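Local coordinates for protein putative transcriptional regulator (Streptomyces coelicolor A3, PDB 2PQQ) that probably acts as a CRP-family transcription factor that binds cyclic AMP through this N-terminal domain and DNA through a C-terminal helix-turn-helix domain absent here, at residues 131-134 / 135-139; 72-75 / 76-80. All coordinates share one frame; numbering follows the deposited sequence.

Contact 1. Residues 131-134 / 135-139; sequences RRLR and KTNDA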
# COMPACT_ATOMS: atom_id res chain seq x y z
N ARG A 131 0.57 14.06 -6.68
CA ARG A 131 1.89 13.43 -6.84
C ARG A 131 2.05 12.25 -5.90
O ARG A 131 2.39 11.13 -6.31
CB ARG A 131 2.98 14.47 -6.62
CG ARG A 131 4.40 13.98 -6.86
CD ARG A 131 5.20 15.02 -7.64
NE ARG A 131 5.33 14.64 -9.04
CZ ARG A 131 5.31 15.48 -10.07
NH1 ARG A 131 5.14 16.78 -9.89
NH2 ARG A 131 5.45 14.99 -11.31
N ARG A 132 1.77 12.48 -4.62
CA ARG A 132 1.87 11.43 -3.62
C ARG A 132 0.89 10.28 -3.82
O ARG A 132 1.25 9.12 -3.66
CB ARG A 132 1.69 12.05 -2.26
CG ARG A 132 3.00 12.31 -1.61
CD ARG A 132 2.78 12.60 -0.18
NE ARG A 132 2.21 13.92 -0.06
CZ ARG A 132 1.59 14.37 1.02
NH1 ARG A 132 1.11 15.61 1.00
NH2 ARG A 132 1.45 13.60 2.09
N LEU A 133 -0.35 10.63 -4.16
CA LEU A 133 -1.38 9.63 -4.43
C LEU A 133 -0.97 8.78 -5.64
O LEU A 133 -1.22 7.56 -5.69
CB LEU A 133 -2.74 10.32 -4.64
CG LEU A 133 -3.97 9.43 -4.81
CD1 LEU A 133 -4.23 8.59 -3.57
CD2 LEU A 133 -5.18 10.27 -5.16
N ARG A 134 -0.27 9.42 -6.57
CA ARG A 134 0.33 8.75 -7.72
C ARG A 134 1.41 7.75 -7.32
O ARG A 134 1.36 6.59 -7.74
CB ARG A 134 0.88 9.79 -8.71
CG ARG A 134 2.02 9.31 -9.61
CD ARG A 134 1.85 9.80 -11.04
NE ARG A 134 2.56 11.04 -11.33
CZ ARG A 134 2.57 11.63 -12.52
NH1 ARG A 134 1.89 11.11 -13.54
NH2 ARG A 134 3.24 12.76 -12.71
N LYS A 135 2.38 8.19 -6.52
CA LYS A 135 3.47 7.30 -6.08
C LYS A 135 2.90 6.10 -5.31
O LYS A 135 3.23 4.95 -5.62
CB LYS A 135 4.49 8.05 -5.21
CG LYS A 135 5.08 9.32 -5.84
CD LYS A 135 6.26 9.03 -6.77
CE LYS A 135 6.83 10.32 -7.35
NZ LYS A 135 7.91 10.05 -8.35
N THR A 136 2.03 6.38 -4.34
CA THR A 136 1.35 5.33 -3.59
C THR A 136 0.74 4.29 -4.53
O THR A 136 1.08 3.12 -4.45
CB THR A 136 0.25 5.86 -2.66
OG1 THR A 136 0.83 6.44 -1.48
CG2 THR A 136 -0.69 4.72 -2.24
N ASN A 137 -0.14 4.72 -5.42
CA ASN A 137 -0.86 3.77 -6.26
C ASN A 137 -0.02 3.18 -7.40
O ASN A 137 -0.08 1.98 -7.65
CB ASN A 137 -2.19 4.37 -6.75
CG ASN A 137 -3.25 4.45 -5.63
OD1 ASN A 137 -3.95 5.47 -5.48
ND2 ASN A 137 -3.37 3.38 -4.83
N ASP A 138 0.81 4.01 -8.04
CA ASP A 138 1.46 3.65 -9.31
C ASP A 138 2.92 3.21 -9.22
O ASP A 138 3.24 2.08 -9.62
CB ASP A 138 1.33 4.78 -10.34
CG ASP A 138 0.00 4.75 -11.06
OD1 ASP A 138 -0.23 3.80 -11.84
OD2 ASP A 138 -0.80 5.69 -10.87
N ALA A 139 3.80 4.09 -8.75
CA ALA A 139 5.21 3.74 -8.54
C ALA A 139 5.33 2.47 -7.68
O ALA A 139 6.31 1.72 -7.77
CB ALA A 139 5.95 4.91 -7.89

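Contact 2. Residues 72-75 / 76-80; sequences AVVG and PSELI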
# COMPACT_ATOMS: atom_id res chain seq x y z
N ALA A 72 4.34 7.90 16.75
CA ALA A 72 5.41 8.71 16.18
C ALA A 72 5.92 9.72 17.21
O ALA A 72 5.23 10.01 18.19
CB ALA A 72 4.93 9.44 14.92
N VAL A 73 7.13 10.23 17.00
CA VAL A 73 7.61 11.41 17.74
C VAL A 73 7.95 12.48 16.71
O VAL A 73 8.82 12.29 15.85
CB VAL A 73 8.83 11.12 18.65
CG1 VAL A 73 9.38 12.42 19.25
CG2 VAL A 73 8.45 10.16 19.78
N VAL A 74 7.25 13.60 16.78
CA VAL A 74 7.33 14.62 15.75
C VAL A 74 8.10 15.82 16.27
O VAL A 74 7.76 16.38 17.30
CB VAL A 74 5.92 15.05 15.27
CG1 VAL A 74 6.02 16.13 14.18
CG2 VAL A 74 5.11 13.86 14.79
N GLY A 75 9.16 16.21 15.55
CA GLY A 75 9.99 17.34 15.95
C GLY A 75 10.03 18.47 14.95
O GLY A 75 9.23 18.51 14.01
N PRO A 76 10.99 19.40 15.12
CA PRO A 76 11.00 20.62 14.31
C PRO A 76 10.94 20.34 12.81
O PRO A 76 11.65 19.46 12.31
CB PRO A 76 12.30 21.30 14.72
CG PRO A 76 12.58 20.78 16.10
CD PRO A 76 12.15 19.35 16.03
N SER A 77 10.05 21.06 12.12
CA SER A 77 9.87 21.03 10.66
C SER A 77 9.00 19.88 10.15
O SER A 77 8.82 19.75 8.94
CB SER A 77 11.23 21.06 9.92
OG SER A 77 11.62 19.76 9.52
N GLU A 78 8.47 19.06 11.05
CA GLU A 78 7.62 17.94 10.65
C GLU A 78 6.13 18.25 10.86
O GLU A 78 5.76 19.05 11.74
CB GLU A 78 7.99 16.68 11.43
CG GLU A 78 9.40 16.14 11.12
CD GLU A 78 9.82 15.03 12.05
OE1 GLU A 78 10.83 15.22 12.76
OE2 GLU A 78 9.18 13.96 12.05
N LEU A 79 5.28 17.60 10.08
CA LEU A 79 3.86 17.91 10.05
C LEU A 79 3.02 16.98 10.92
O LEU A 79 3.34 15.81 11.09
CB LEU A 79 3.35 17.87 8.61
CG LEU A 79 3.53 19.12 7.73
CD1 LEU A 79 4.93 19.70 7.85
CD2 LEU A 79 3.21 18.75 6.29
N ILE A 80 1.93 17.53 11.45
CA ILE A 80 0.92 16.77 12.17
C ILE A 80 -0.41 17.12 11.54
O ILE A 80 -0.69 18.31 11.28
CB ILE A 80 0.93 17.11 13.71
CG1 ILE A 80 2.35 16.98 14.29
CG2 ILE A 80 -0.04 16.23 14.47
CD1 ILE A 80 2.48 17.38 15.80

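Contact 1. Residues 131-134 / 135-139
Leu133 and Asn137 run parallel off the same face of helix 120-139, one turn apart, with Leu133 CD1 3.7 Å from Asn137 OD1. In the CRP family the helix that follows the cyclic nucleotide-binding barrel is the dimerisation helix. Beneath the side chains runs the alpha-helical ladder. Thr136 N reaches Arg132 O at 2.9 Å, almost straight at 174°, and Thr136 OG1 adds a weak bond to the same oxygen at 3.5 Å. OG1 can do so because it lies beside its own backbone N (chi1 -77°). The first torsion of Lys135 (-53°) likewise keeps CG beside the backbone N, 3.3 Å from Arg131 O; the end of the lysine then leads away, CE coming no nearer than 4.4 Å to Arg131 CG. Asp138 N meets Arg134 O at 2.7 Å. Farther out, the packing fits a dimerisation role: Leu133 touches Thr136 of the second subunit, and Asn137 touches Arg132 of that subunit. Arg132 pairs with Glu82 of its own chain, while Arg131 and Arg134 each form a salt bridge to Asp87 of the second subunit. Between these two, Arg131 NH2 comes in at the edge of the Arg134 guanidinium, in its plane.

Contact 2. Residues 72-75 / 76-80
Val74 and Ile80 meet across the bend between strands 68-74 and 79-80, their side chains crossing at a slant with Val74 CG1 3.8 Å from Ile80 CG1. This is the tightly packed side. The same methyl also lies 3.4 Å from Glu78 CB, so one branch of Val74 touches both a residue of the turn and one of the returning strand. A chi1 of -180° sets CG1 opposite the backbone N of Val74 and makes it the branch that meets both. Both apolar residues are buried: Val52 and Leu59 touch each of them, and Leu39, Phe40 and Val57 add to the packing round Ile80.

A type II beta turn from Gly75 to Glu78 reverses the chain, closed by Glu78 N to Gly75 O at 3.1 Å with an N-H...O angle of 152°. Ser77, at the third position of the turn, has a positive phi (83°), as this turn type requires.

Pro76 is the solvent-facing corner. The Glu78 carboxylate is weakly held: its extended chain runs back along the turn, and OE1 accepts a weak bond from Gly75 N at 3.4 Å. The Glu78 side chain also packs against Asn69 of the third subunit.

Backbone bonds tie the two ends to different neighbours, Val74 to Val57 in one sheet and Ile80 to Tyr50 in the other. The tight turn thus carries the chain from sheet to sheet, an arrangement characteristic of the double-stranded beta-helix (cupin-like jelly roll) of cyclic nucleotide-binding domains.

Both contacts are local and partly buried, but contact 2 is nearer the core and contact 1 nearer the surface: the centre of contact 2 lies about 9 Å from that of the chain, the centre of contact 1 about 18 Å, and their own centres are 23 Å apart. They do not touch, the nearest atoms being about 7 Å from each other. Contact 1 stays within a single helix, whose regular backbone ladder carries arginines that dominate its chemistry, with salt bridges both within the chain and across the interface. Contact 2 joins two strands of the barrel through a turn and packs mainly apolar side chains of its own chain, beside one weak carboxylate bond.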